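Local coordinates for protein dihydropyrimidinase (Brevibacillus agri, PDB 3SFW) that hydrolyses the cyclic amide bond of dihydropyrimidines, probably at the two-zinc centre of an amidohydrolase-type TIM barrel, at residues 215-218 with 219-223; 292-295 with 296-299; 350-353 with 354-358; 358-361 with 362-365; 364-368 with 369-373. All blocks are in the same frame, centred on the assembly; numbering follows the deposited sequence.

Contact 1: 215-218 with 219-223; sequences EAEG and EATGR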
loop_
_atom_site.group_PDB
_atom_site.type_symbol
_atom_site.label_atom_id
_atom_site.label_comp_id
_atom_site.label_asym_id
_atom_site.label_seq_id
_atom_site.Cartn_x
_atom_site.Cartn_y
_atom_site.Cartn_z
ATOM N N GLU A 215 2.781 -10.233 -13.640
ATOM C CA GLU A 215 2.912 -8.792 -13.728
ATOM C C GLU A 215 2.130 -8.211 -14.909
ATOM O O GLU A 215 1.681 -7.081 -14.816
ATOM C CB GLU A 215 4.385 -8.400 -13.808
ATOM C CG GLU A 215 5.165 -8.717 -12.487
ATOM C CD GLU A 215 5.652 -10.195 -12.285
ATOM O OE1 GLU A 215 5.526 -11.082 -13.168
ATOM O OE2 GLU A 215 6.180 -10.460 -11.180
ATOM N N ALA A 216 1.980 -8.982 -15.985
ATOM C CA ALA A 216 1.245 -8.532 -17.190
ATOM C C ALA A 216 -0.276 -8.474 -16.912
ATOM O O ALA A 216 -1.003 -7.643 -17.485
ATOM C CB ALA A 216 1.533 -9.493 -18.376
ATOM N N GLU A 217 -0.743 -9.423 -16.096
ATOM C CA GLU A 217 -2.141 -9.434 -15.664
ATOM C C GLU A 217 -2.327 -8.315 -14.669
ATOM O O GLU A 217 -3.306 -7.555 -14.729
ATOM C CB GLU A 217 -2.522 -10.778 -15.051
ATOM C CG GLU A 217 -3.916 -10.730 -14.428
ATOM C CD GLU A 217 -4.344 -12.042 -13.788
ATOM O OE1 GLU A 217 -3.871 -13.130 -14.173
ATOM O OE2 GLU A 217 -5.236 -11.991 -12.948
ATOM N N GLY A 218 -1.380 -8.157 -13.751
ATOM C CA GLY A 218 -1.483 -7.042 -12.794
ATOM C C GLY A 218 -1.568 -5.699 -13.534
ATOM O O GLY A 218 -2.352 -4.798 -13.157
ATOM N N GLU A 219 -0.669 -5.502 -14.488
ATOM C CA GLU A 219 -0.638 -4.210 -15.191
ATOM C C GLU A 219 -1.974 -3.891 -15.889
ATOM O O GLU A 219 -2.554 -2.819 -15.703
ATOM C CB GLU A 219 0.488 -4.170 -16.230
ATOM C CG GLU A 219 0.630 -2.776 -16.922
ATOM C CD GLU A 219 -0.428 -2.535 -17.982
ATOM O OE1 GLU A 219 -0.727 -3.462 -18.784
ATOM O OE2 GLU A 219 -1.027 -1.418 -17.941
ATOM N N ALA A 220 -2.504 -4.861 -16.603
ATOM C CA ALA A 220 -3.751 -4.604 -17.350
ATOM C C ALA A 220 -4.917 -4.435 -16.383
ATOM O O ALA A 220 -5.853 -3.674 -16.650
ATOM C CB ALA A 220 -4.016 -5.743 -18.347
ATOM N N THR A 221 -4.892 -5.194 -15.276
ATOM C CA THR A 221 -5.933 -4.997 -14.236
ATOM C C THR A 221 -5.867 -3.557 -13.748
ATOM O O THR A 221 -6.901 -2.872 -13.627
ATOM C CB THR A 221 -5.725 -6.006 -13.051
ATOM O OG1 THR A 221 -5.835 -7.335 -13.582
ATOM C CG2 THR A 221 -6.781 -5.775 -11.989
ATOM N N GLY A 222 -4.671 -3.098 -13.379
ATOM C CA GLY A 222 -4.550 -1.714 -12.889
ATOM C C GLY A 222 -4.981 -0.662 -13.917
ATOM O O GLY A 222 -5.526 0.387 -13.551
ATOM N N ARG A 223 -4.643 -0.919 -15.177
ATOM C CA ARG A 223 -5.009 -0.000 -16.266
ATOM C C ARG A 223 -6.525 0.044 -16.408
ATOM O O ARG A 223 -7.116 1.136 -16.506
ATOM C CB ARG A 223 -4.353 -0.435 -17.575
ATOM C CG ARG A 223 -4.782 0.421 -18.795
ATOM C CD ARG A 223 -3.653 0.397 -19.850
ATOM N NE ARG A 223 -3.020 -0.929 -19.945
ATOM C CZ ARG A 223 -3.344 -1.880 -20.813
ATOM N NH1 ARG A 223 -2.773 -3.078 -20.722
ATOM N NH2 ARG A 223 -4.179 -1.600 -21.832
HETATM O O HOH W 1 -7.108 -10.025 -13.685
#
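The hydroxyl of Thr221 reaches back one helical turn and donates to the carbonyl of Glu217, with Thr221 OG1 2.8 Å from Glu217 O. With chi1 -61°, OG1 stands beside the threonine's own N, and from there hydroxyl and amide can share one acceptor. The amide takes the straighter course, Thr221 N lying 2.9 Å from Glu217 O and nearly in line with the C=O bond, whereas OG1 comes from above the carbonyl plane, 42° out of it.

One step outward, a water donates both to Glu217 OE2 and to Thr221 OG1, 2.8 Å and 3.0 Å away. The glutamate chain runs extended next to the threonine, the two pointing the same way, and the water closes a ring between them. What fixes the carboxylate lies outside the helix: OE1 forms a salt bridge with Arg292 and a hydrogen bond with Ser241, while Ala245 and Ile249 of helix 243-254 pack on Thr221.

Further along helix 214-230, Arg223 grips Glu219 side-on. Arg223 NH1 meets Glu219 OE1 at 2.8 Å and Arg223 NE meets Glu219 OE2 at 2.9 Å; both oxygens use their syn lone pairs, and the carboxylate lies at the guanidinium edge. Asp163 takes the remaining NH2, and Asn186 donates to Glu219 OE1. The pair packs against Glu219 and Arg223 of the second subunit.

With two in-plane bonds to a buried arginine, Glu219 probably stays ionised, while the Glu217 carboxylate is gripped by Arg292, Ser241 and the water.

Contact 2: 292-295 with 296-299; sequences REKW and NQDV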
loop_
_atom_site.group_PDB
_atom_site.type_symbol
_atom_site.label_atom_id
_atom_site.label_comp_id
_atom_site.label_asym_id
_atom_site.label_seq_id
_atom_site.Cartn_x
_atom_site.Cartn_y
_atom_site.Cartn_z
ATOM N N ARG A 292 -0.784 -20.462 -12.219
ATOM C CA ARG A 292 0.160 -19.622 -11.472
ATOM C C ARG A 292 0.903 -20.472 -10.440
ATOM O O ARG A 292 0.480 -21.595 -10.090
ATOM C CB ARG A 292 -0.599 -18.515 -10.711
ATOM C CG ARG A 292 -1.471 -17.629 -11.623
ATOM C CD ARG A 292 -0.561 -16.998 -12.751
ATOM N NE ARG A 292 -1.227 -15.852 -13.421
ATOM C CZ ARG A 292 -0.694 -15.182 -14.443
ATOM N NH1 ARG A 292 0.541 -15.494 -14.897
ATOM N NH2 ARG A 292 -1.338 -14.142 -14.971
ATOM N N GLU A 293 1.957 -19.903 -9.891
ATOM C CA GLU A 293 2.645 -20.535 -8.752
ATOM C C GLU A 293 1.611 -20.775 -7.660
ATOM O O GLU A 293 0.757 -19.931 -7.416
ATOM C CB GLU A 293 3.744 -19.613 -8.245
ATOM C CG GLU A 293 4.925 -19.532 -9.209
ATOM C CD GLU A 293 5.995 -18.492 -8.811
ATOM O OE1 GLU A 293 5.729 -17.539 -8.038
ATOM O OE2 GLU A 293 7.028 -18.469 -9.502
ATOM N N LYS A 294 1.692 -21.919 -6.999
ATOM C CA LYS A 294 0.603 -22.387 -6.164
ATOM C C LYS A 294 0.278 -21.393 -5.030
ATOM O O LYS A 294 -0.873 -21.334 -4.578
ATOM C CB LYS A 294 0.982 -23.750 -5.568
ATOM C CG LYS A 294 -0.174 -24.412 -4.793
ATOM C CD LYS A 294 0.183 -25.868 -4.443
ATOM C CE LYS A 294 -0.823 -26.422 -3.419
ATOM N NZ LYS A 294 -2.242 -26.545 -4.007
ATOM N N TRP A 295 1.276 -20.660 -4.540
ATOM C CA TRP A 295 1.006 -19.701 -3.442
ATOM C C TRP A 295 -0.103 -18.687 -3.782
ATOM O O TRP A 295 -0.759 -18.156 -2.862
ATOM C CB TRP A 295 2.276 -18.943 -2.992
ATOM C CG TRP A 295 2.823 -17.971 -3.992
ATOM C CD1 TRP A 295 3.763 -18.233 -4.943
ATOM C CD2 TRP A 295 2.503 -16.582 -4.111
ATOM N NE1 TRP A 295 4.067 -17.073 -5.636
ATOM C CE2 TRP A 295 3.280 -16.060 -5.168
ATOM C CE3 TRP A 295 1.601 -15.732 -3.459
ATOM C CZ2 TRP A 295 3.206 -14.728 -5.564
ATOM C CZ3 TRP A 295 1.584 -14.384 -3.821
ATOM C CH2 TRP A 295 2.348 -13.909 -4.876
ATOM N N ASN A 296 -0.318 -18.409 -5.077
ATOM C CA ASN A 296 -1.399 -17.487 -5.464
ATOM C C ASN A 296 -2.779 -17.971 -5.034
ATOM O O ASN A 296 -3.685 -17.154 -4.825
ATOM C CB ASN A 296 -1.387 -17.177 -6.968
ATOM C CG ASN A 296 -0.241 -16.307 -7.353
ATOM O OD1 ASN A 296 -0.304 -15.076 -7.212
ATOM N ND2 ASN A 296 0.881 -16.938 -7.772
ATOM N N GLN A 297 -2.958 -19.299 -4.930
ATOM C CA GLN A 297 -4.305 -19.860 -4.679
ATOM C C GLN A 297 -4.823 -19.308 -3.367
ATOM O O GLN A 297 -6.006 -18.924 -3.268
ATOM C CB GLN A 297 -4.244 -21.383 -4.569
ATOM C CG GLN A 297 -3.850 -22.040 -5.919
ATOM C CD GLN A 297 -3.597 -23.514 -5.768
ATOM O OE1 GLN A 297 -3.552 -24.042 -4.637
ATOM N NE2 GLN A 297 -3.451 -24.209 -6.901
ATOM N N ASP A 298 -3.986 -19.351 -2.321
ATOM C CA ASP A 298 -4.526 -18.926 -1.014
ATOM C C ASP A 298 -4.882 -17.440 -0.958
ATOM O O ASP A 298 -5.785 -17.037 -0.188
ATOM C CB ASP A 298 -3.647 -19.345 0.172
ATOM C CG ASP A 298 -3.944 -20.794 0.636
ATOM O OD1 ASP A 298 -3.021 -21.403 1.207
ATOM O OD2 ASP A 298 -5.074 -21.339 0.410
ATOM N N VAL A 299 -4.154 -16.634 -1.725
ATOM C CA VAL A 299 -4.509 -15.216 -1.850
ATOM C C VAL A 299 -5.902 -15.070 -2.515
ATOM O O VAL A 299 -6.720 -14.258 -2.071
ATOM C CB VAL A 299 -3.447 -14.441 -2.627
ATOM C CG1 VAL A 299 -3.814 -12.906 -2.689
ATOM C CG2 VAL A 299 -2.035 -14.572 -1.940
HETATM O O HOH W 2 3.430 -15.823 -9.041
HETATM O O HOH W 3 -2.213 -26.905 -6.993
HETATM O O HOH W 4 -1.797 -21.413 -1.994
#
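Asn296 turns its side chain back on the loop and grips Glu293 O twice. Asn296 N and Asn296 ND2 each lie 3.0 Å from that carbonyl oxygen, and both arrive from the same face of its plane. With chi1 at -71° CG sits beside the asparagine's own N, which lets the side-chain amide and the main-chain amide share one acceptor. The same ND2 lies over one face of the Trp295 ring, 3.6 Å above its plane and offset toward the rim; the ring and amide planes are 32° apart. A water accepts from ND2 and donates to Glu293 OE1. That carboxylate oxygen also accepts from Trp295 NE1 at 3.0 Å, in the plane of the indole and through the anti lone pair of Glu293 OE1, helping to fix the rotation of the indole. Asn296 OD1 is held by the backbone N of Ala243, at the start of helix 243-254.

This is the first turn of helix 295-305, within the amidohydrolase-family region, where loop carbonyls collect the amides at the helix start. Gln297 N bonds to Lys294 O at 2.9 Å from well above the carbonyl plane. Its side chain crosses that of Lys294, whose bent end (chi4 66°) brings Lys294 NZ to 2.9 Å from Gln297 OE1; a water joins the same NZ to Gln297 NE2.

At Asp298 the link is indirect, a water donating to Lys294 O and accepting from Asp298 N. Val299 lies alongside Trp295, its CG2 4.1 Å from Trp295 CZ3, and both rest on Ala243, while Glu254 of the third subunit packs against the valine.

Contact 3: 350-353 with 354-358; sequences FSEG and VRKGK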
loop_
_atom_site.group_PDB
_atom_site.type_symbol
_atom_site.label_atom_id
_atom_site.label_comp_id
_atom_site.label_asym_id
_atom_site.label_seq_id
_atom_site.Cartn_x
_atom_site.Cartn_y
_atom_site.Cartn_z
ATOM N N PHE A 350 -17.470 -26.108 -3.142
ATOM C CA PHE A 350 -17.979 -26.662 -1.866
ATOM C C PHE A 350 -16.858 -27.477 -1.199
ATOM O O PHE A 350 -16.583 -27.339 -0.000
ATOM C CB PHE A 350 -19.190 -27.560 -2.119
ATOM C CG PHE A 350 -19.689 -28.234 -0.860
ATOM C CD1 PHE A 350 -20.416 -27.510 0.101
ATOM C CD2 PHE A 350 -19.348 -29.543 -0.594
ATOM C CE1 PHE A 350 -20.836 -28.127 1.296
ATOM C CE2 PHE A 350 -19.757 -30.170 0.606
ATOM C CZ PHE A 350 -20.483 -29.449 1.551
ATOM N N SER A 351 -16.258 -28.378 -1.955
ATOM C CA SER A 351 -15.371 -29.367 -1.342
ATOM C C SER A 351 -14.021 -28.758 -0.933
ATOM O O SER A 351 -13.459 -29.103 0.115
ATOM C CB SER A 351 -15.163 -30.540 -2.304
ATOM O OG SER A 351 -14.500 -31.622 -1.644
ATOM N N GLU A 352 -13.450 -27.899 -1.779
ATOM C CA GLU A 352 -12.170 -27.310 -1.436
ATOM C C GLU A 352 -12.364 -26.039 -0.650
ATOM O O GLU A 352 -11.402 -25.535 -0.048
ATOM C CB GLU A 352 -11.366 -27.012 -2.697
ATOM C CG GLU A 352 -10.818 -28.304 -3.310
ATOM C CD GLU A 352 -9.810 -28.989 -2.387
ATOM O OE1 GLU A 352 -8.870 -28.310 -1.908
ATOM O OE2 GLU A 352 -9.945 -30.214 -2.156
ATOM N N GLY A 353 -13.545 -25.411 -0.809
ATOM C CA GLY A 353 -13.762 -24.090 -0.177
ATOM C C GLY A 353 -14.496 -24.227 1.169
ATOM O O GLY A 353 -13.917 -24.048 2.227
ATOM N N VAL A 354 -15.758 -24.633 1.133
ATOM C CA VAL A 354 -16.552 -24.709 2.344
ATOM C C VAL A 354 -16.015 -25.753 3.323
ATOM O O VAL A 354 -15.888 -25.493 4.530
ATOM C CB VAL A 354 -18.054 -25.023 2.011
ATOM C CG1 VAL A 354 -18.895 -25.172 3.315
ATOM C CG2 VAL A 354 -18.636 -23.895 1.134
ATOM N N ARG A 355 -15.755 -26.941 2.809
ATOM C CA ARG A 355 -15.375 -28.042 3.696
ATOM C C ARG A 355 -14.009 -27.812 4.350
ATOM O O ARG A 355 -13.728 -28.420 5.388
ATOM C CB ARG A 355 -15.325 -29.344 2.928
ATOM C CG ARG A 355 -16.647 -29.909 2.605
ATOM C CD ARG A 355 -16.468 -31.320 2.063
ATOM N NE ARG A 355 -16.706 -32.305 3.099
ATOM C CZ ARG A 355 -15.791 -33.118 3.602
ATOM N NH1 ARG A 355 -14.539 -33.090 3.156
ATOM N NH2 ARG A 355 -16.134 -33.958 4.572
ATOM N N LYS A 356 -13.158 -26.982 3.741
ATOM C CA LYS A 356 -11.833 -26.698 4.308
ATOM C C LYS A 356 -11.822 -25.368 5.065
ATOM O O LYS A 356 -10.773 -24.876 5.457
ATOM C CB LYS A 356 -10.759 -26.746 3.207
ATOM C CG LYS A 356 -10.685 -28.129 2.533
ATOM C CD LYS A 356 -9.540 -28.212 1.519
ATOM C CE LYS A 356 -9.096 -29.672 1.281
ATOM N NZ LYS A 356 -7.963 -29.688 0.287
ATOM N N GLY A 357 -13.000 -24.772 5.246
ATOM C CA GLY A 357 -13.099 -23.556 6.038
ATOM C C GLY A 357 -12.553 -22.319 5.354
ATOM O O GLY A 357 -12.322 -21.277 6.001
ATOM N N LYS A 358 -12.361 -22.390 4.033
ATOM C CA LYS A 358 -11.887 -21.205 3.314
ATOM C C LYS A 358 -12.937 -20.163 3.056
ATOM O O LYS A 358 -12.621 -18.976 3.015
ATOM C CB LYS A 358 -11.210 -21.596 2.006
ATOM C CG LYS A 358 -10.060 -22.559 2.326
ATOM C CD LYS A 358 -9.165 -22.874 1.178
ATOM C CE LYS A 358 -8.041 -23.842 1.637
ATOM N NZ LYS A 358 -7.167 -24.264 0.475
HETATM O O HOH W 5 -12.995 -31.634 1.370
HETATM O O HOH W 6 -8.635 -25.667 -0.920
#
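Gly353 O accepts from two amides beyond the end of helix 345-354. Lys358 N donates to it at 2.9 Å, and Lys356 N makes a weak bond at 3.4 Å. Together with the Gly357 N to Val354 O bond, the Lys358 bond defines a Schellman motif in which Gly357, with phi 73°, is the C-prime residue that breaks the helical path. The approach to the end is already widened: Arg355 N reaches five residues back to Phe350 O at 3.0 Å, almost straight along the carbonyl bond, as in a pi-type turn.

Glu352 and Lys356 lie side by side, pointing the same way. Lys356 NZ forms a salt bridge with Glu352 OE1 at 2.7 Å from the syn side, and a weak bond to Glu352 OE2. The glutamate's bend at chi2 (-65°) folds the carboxylate over toward the lysine, whose own chain is extended.

The Phe350 ring meets two aliphatic groups obliquely: its CD1 is 3.9 Å from Val354 CB, and its CE2 is 3.7 Å from Arg355 CG. The ring also stacks edge-to-face with Phe396, and it shares with Val354 a nonpolar contact with Leu361 and Phe364 of the following helix. Gly357 O is taken by Arg460 of the third subunit, so this helix end borders a subunit interface. Ser351 OG is held by the backbone of His424, while a water bridges Ser351 O and the guanidinium, accepting from Arg355 NH1 at 2.8 Å in the guanidinium plane.

Contact 4: 358-361 with 362-365; sequences KISL and NQFV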
loop_
_atom_site.group_PDB
_atom_site.type_symbol
_atom_site.label_atom_id
_atom_site.label_comp_id
_atom_site.label_asym_id
_atom_site.label_seq_id
_atom_site.Cartn_x
_atom_site.Cartn_y
_atom_site.Cartn_z
ATOM N N LYS A 358 -12.361 -22.390 4.033
ATOM C CA LYS A 358 -11.887 -21.205 3.314
ATOM C C LYS A 358 -12.937 -20.163 3.056
ATOM O O LYS A 358 -12.621 -18.976 3.015
ATOM C CB LYS A 358 -11.210 -21.596 2.006
ATOM C CG LYS A 358 -10.060 -22.559 2.326
ATOM C CD LYS A 358 -9.165 -22.874 1.178
ATOM C CE LYS A 358 -8.041 -23.842 1.637
ATOM N NZ LYS A 358 -7.167 -24.264 0.475
ATOM N N ILE A 359 -14.176 -20.606 2.883
ATOM C CA ILE A 359 -15.316 -19.702 2.768
ATOM C C ILE A 359 -16.441 -20.371 3.562
ATOM O O ILE A 359 -16.403 -21.585 3.728
ATOM C CB ILE A 359 -15.797 -19.549 1.297
ATOM C CG1 ILE A 359 -15.892 -20.928 0.606
ATOM C CG2 ILE A 359 -14.810 -18.672 0.452
ATOM C CD1 ILE A 359 -16.546 -20.808 -0.850
ATOM N N SER A 360 -17.489 -19.618 3.940
ATOM C CA SER A 360 -18.646 -20.238 4.608
ATOM C C SER A 360 -19.628 -20.855 3.599
ATOM O O SER A 360 -19.572 -20.557 2.407
ATOM C CB SER A 360 -19.392 -19.250 5.494
ATOM O OG SER A 360 -20.060 -18.279 4.730
ATOM N N LEU A 361 -20.543 -21.697 4.082
ATOM C CA LEU A 361 -21.540 -22.281 3.186
ATOM C C LEU A 361 -22.418 -21.157 2.610
ATOM O O LEU A 361 -22.791 -21.197 1.438
ATOM C CB LEU A 361 -22.409 -23.304 3.939
ATOM C CG LEU A 361 -23.476 -24.001 3.104
ATOM C CD1 LEU A 361 -22.867 -24.638 1.872
ATOM C CD2 LEU A 361 -24.166 -25.061 3.941
ATOM N N ASN A 362 -22.725 -20.108 3.413
ATOM C CA ASN A 362 -23.528 -19.004 2.859
ATOM C C ASN A 362 -22.729 -18.224 1.813
ATOM O O ASN A 362 -23.270 -17.866 0.743
ATOM C CB ASN A 362 -24.008 -18.019 3.954
ATOM C CG ASN A 362 -24.981 -18.654 4.927
ATOM O OD1 ASN A 362 -26.110 -19.101 4.552
ATOM N ND2 ASN A 362 -24.546 -18.769 6.169
ATOM N N GLN A 363 -21.444 -17.996 2.080
ATOM C CA GLN A 363 -20.598 -17.350 1.071
ATOM C C GLN A 363 -20.532 -18.140 -0.234
ATOM O O GLN A 363 -20.531 -17.535 -1.302
ATOM C CB GLN A 363 -19.184 -17.078 1.573
ATOM C CG GLN A 363 -19.144 -15.989 2.677
ATOM C CD GLN A 363 -17.703 -15.739 3.135
ATOM O OE1 GLN A 363 -16.940 -16.693 3.338
ATOM N NE2 GLN A 363 -17.306 -14.460 3.208
ATOM N N PHE A 364 -20.445 -19.469 -0.142
ATOM C CA PHE A 364 -20.434 -20.375 -1.320
ATOM C C PHE A 364 -21.665 -20.078 -2.186
ATOM O O PHE A 364 -21.548 -19.907 -3.383
ATOM C CB PHE A 364 -20.404 -21.851 -0.840
ATOM C CG PHE A 364 -20.825 -22.849 -1.892
ATOM C CD1 PHE A 364 -19.924 -23.267 -2.853
ATOM C CD2 PHE A 364 -22.111 -23.375 -1.895
ATOM C CE1 PHE A 364 -20.287 -24.215 -3.834
ATOM C CE2 PHE A 364 -22.474 -24.380 -2.817
ATOM C CZ PHE A 364 -21.555 -24.759 -3.828
ATOM N N VAL A 365 -22.847 -19.936 -1.578
ATOM C CA VAL A 365 -24.014 -19.586 -2.380
ATOM C C VAL A 365 -23.877 -18.197 -3.003
ATOM O O VAL A 365 -24.286 -17.965 -4.164
ATOM C CB VAL A 365 -25.325 -19.688 -1.556
ATOM C CG1 VAL A 365 -26.518 -19.115 -2.420
ATOM C CG2 VAL A 365 -25.560 -21.182 -1.146
#
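Ser360 and Gln363 clasp each other tightly at the helix start, Ser360 OG coming within 3.2 Å of Gln363 CG, while Leu361 and Ile359 meet Phe364 less closely. In the tight part Ser360 OG accepts from Gln363 N, 3.0 Å away, and in return Gln363 OE1 accepts from Ser360 N, also 3.0 Å away, with the donor tilted 16° from the carbonyl plane. Chi1 of 70° places OG between the serine's N and carbonyl carbon, turned toward the helix amide.

This reciprocal pair is a capping box that opens helix 361-376, with Ser360 as the N-cap residue. Behind the box the regular helical bond follows, Phe364 N to Ser360 O at 2.9 Å. Ser360 and Gln363 are partly exposed and are met by another subunit: Ser360 OG hydrogen-bonds to the O of Pro461 of the third subunit, and Arg460 of that chain packs on the serine. Gln363 NE2 donates to Lys305 O, so both ends of the Gln363 amide have a partner.

The apolar part is looser. Ile359 CD1 lies 4.0 Å from Phe364 CB, and Leu361 CD1 lies 4.0 Å from Phe364 CD2, the side chains crossing at a slant. Phe364 CG is anti to the backbone N (chi1 162°), which carries the ring off toward Met346, Leu349 and Phe350 of helix 345-354. Leu361 rests on Tyr49 and Val11 of neighbouring strands.

Contact 5: 364-368 with 369-373; sequences FVDIT and STKVA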
loop_
_atom_site.group_PDB
_atom_site.type_symbol
_atom_site.label_atom_id
_atom_site.label_comp_id
_atom_site.label_asym_id
_atom_site.label_seq_id
_atom_site.Cartn_x
_atom_site.Cartn_y
_atom_site.Cartn_z
ATOM N N PHE A 364 -20.445 -19.469 -0.142
ATOM C CA PHE A 364 -20.434 -20.375 -1.320
ATOM C C PHE A 364 -21.665 -20.078 -2.186
ATOM O O PHE A 364 -21.548 -19.907 -3.383
ATOM C CB PHE A 364 -20.404 -21.851 -0.840
ATOM C CG PHE A 364 -20.825 -22.849 -1.892
ATOM C CD1 PHE A 364 -19.924 -23.267 -2.853
ATOM C CD2 PHE A 364 -22.111 -23.375 -1.895
ATOM C CE1 PHE A 364 -20.287 -24.215 -3.834
ATOM C CE2 PHE A 364 -22.474 -24.380 -2.817
ATOM C CZ PHE A 364 -21.555 -24.759 -3.828
ATOM N N VAL A 365 -22.847 -19.936 -1.578
ATOM C CA VAL A 365 -24.014 -19.586 -2.380
ATOM C C VAL A 365 -23.877 -18.197 -3.003
ATOM O O VAL A 365 -24.286 -17.965 -4.164
ATOM C CB VAL A 365 -25.325 -19.688 -1.556
ATOM C CG1 VAL A 365 -26.518 -19.115 -2.420
ATOM C CG2 VAL A 365 -25.560 -21.182 -1.146
ATOM N N ASP A 366 -23.380 -17.243 -2.214
ATOM C CA ASP A 366 -23.285 -15.868 -2.700
ATOM C C ASP A 366 -22.384 -15.797 -3.925
ATOM O O ASP A 366 -22.740 -15.210 -4.939
ATOM C CB ASP A 366 -22.749 -14.948 -1.572
ATOM C CG ASP A 366 -23.197 -13.506 -1.718
ATOM O OD1 ASP A 366 -24.206 -13.205 -2.393
ATOM O OD2 ASP A 366 -22.498 -12.635 -1.154
ATOM N N ILE A 367 -21.256 -16.498 -3.858
ATOM C CA ILE A 367 -20.237 -16.392 -4.901
ATOM C C ILE A 367 -20.593 -17.179 -6.125
ATOM O O ILE A 367 -20.142 -16.845 -7.225
ATOM C CB ILE A 367 -18.957 -16.939 -4.278
ATOM C CG1 ILE A 367 -18.420 -15.926 -3.254
ATOM C CG2 ILE A 367 -18.015 -17.454 -5.291
ATOM C CD1 ILE A 367 -19.060 -14.596 -3.291
ATOM N N THR A 368 -21.370 -18.251 -5.968
ATOM C CA THR A 368 -21.715 -19.100 -7.115
ATOM C C THR A 368 -23.060 -18.770 -7.751
ATOM O O THR A 368 -23.342 -19.211 -8.845
ATOM C CB THR A 368 -21.728 -20.582 -6.755
ATOM O OG1 THR A 368 -22.759 -20.812 -5.785
ATOM C CG2 THR A 368 -20.310 -21.050 -6.206
ATOM N N SER A 369 -23.874 -17.962 -7.075
ATOM C CA SER A 369 -25.248 -17.778 -7.500
ATOM C C SER A 369 -25.767 -16.346 -7.228
ATOM O O SER A 369 -26.004 -15.556 -8.175
ATOM C CB SER A 369 -26.136 -18.807 -6.792
ATOM O OG SER A 369 -27.416 -18.732 -7.303
ATOM N N THR A 370 -25.900 -15.982 -5.968
ATOM C CA THR A 370 -26.667 -14.747 -5.659
ATOM C C THR A 370 -25.946 -13.474 -6.090
ATOM O O THR A 370 -26.526 -12.596 -6.758
ATOM C CB THR A 370 -26.938 -14.666 -4.158
ATOM O OG1 THR A 370 -27.480 -15.914 -3.693
ATOM C CG2 THR A 370 -27.877 -13.457 -3.819
ATOM N N LYS A 371 -24.659 -13.362 -5.756
ATOM C CA LYS A 371 -23.898 -12.152 -6.148
ATOM C C LYS A 371 -23.725 -12.072 -7.692
ATOM O O LYS A 371 -23.633 -10.986 -8.290
ATOM C CB LYS A 371 -22.545 -12.086 -5.403
ATOM C CG LYS A 371 -21.895 -10.691 -5.402
ATOM C CD LYS A 371 -22.875 -9.606 -4.823
ATOM C CE LYS A 371 -23.427 -9.865 -3.429
ATOM N NZ LYS A 371 -22.334 -10.174 -2.451
ATOM N N VAL A 372 -23.688 -13.229 -8.325
ATOM C CA VAL A 372 -23.622 -13.271 -9.780
ATOM C C VAL A 372 -24.951 -12.723 -10.360
ATOM O O VAL A 372 -24.931 -11.853 -11.222
ATOM C CB VAL A 372 -23.501 -14.739 -10.281
ATOM C CG1 VAL A 372 -23.517 -14.773 -11.838
ATOM C CG2 VAL A 372 -22.197 -15.417 -9.734
ATOM N N ALA A 373 -26.105 -13.141 -9.807
ATOM C CA ALA A 373 -27.386 -12.600 -10.321
ATOM C C ALA A 373 -27.442 -11.083 -10.135
ATOM O O ALA A 373 -27.923 -10.353 -10.991
ATOM C CB ALA A 373 -28.600 -13.260 -9.582
#
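A salt bridge joins Asp366 to Lys371, five residues on: Lys371 NZ is 2.8 Å from Asp366 OD2, met on the syn side but 29° out of the carboxylate plane. The lysine chain is bent at three successive torsions, chi2, chi3 and chi4 all near +55°, and this curl brings its ammonium group back to the carboxylate.

The main-chain bonds show the same five-residue spacing. Lys371 N donates to Asp366 O at 2.8 Å, in the carbonyl plane on a lone pair, and Thr370 N donates to Val365 O at 3.1 Å; the bond from Ser369 N to that same oxygen is weak. Helix 361-376 thus widens into a pi-type turn in its middle, and the axes of the short segments 364-368 and 369-373 are inclined by 34°. Ahead of the bend, Thr368 N and Thr368 OG1 reach Phe364 O from opposite faces of its plane, the hydroxyl at 2.8 Å.

Beyond the helix, the side-chain hydroxyls are tied to neighbouring backbone, Ser369 OG to Gly53 O and Thr370 OG1 to Gly383 O. Thr368 O accepts from Arg345 NH1.

Van der Waals contacts across the bend set methyl groups against oxygens: Val365 CG1 lies 3.6 Å from Thr370 OG1, and Val372 CG2 is 3.5 Å from Ile367 O. Side chains here also pack on the sheets, Val372 on Ile55 and Pro57 of strand 49-59, and Ile367 on Val312 of strand 311-312.

All five contacts lie within the amidohydrolase-family region, in chain order. Contact 1 is tied to contact 2 by a salt bridge, Glu217 OE1 to Arg292 NH2 at 2.8 Å, with centres 17 Å apart; the side chains of Glu217 and Arg292 lie about 10 and 11 Å from a zinc ion, and neither residue is a zinc ligand. Contact 2 reaches contacts 3 and 4 through a weak, long ion pair, Asp298 OD2 to Lys358 NZ at 3.6 Å. Contact 3 ends one helix and contact 4 begins the next; they share Lys358 and pack through Val354 and Phe364. Contact 5 continues that second helix, sharing Phe364 and Val365 with contact 4, and brings the Val372 side chain to about 14 Å from zinc.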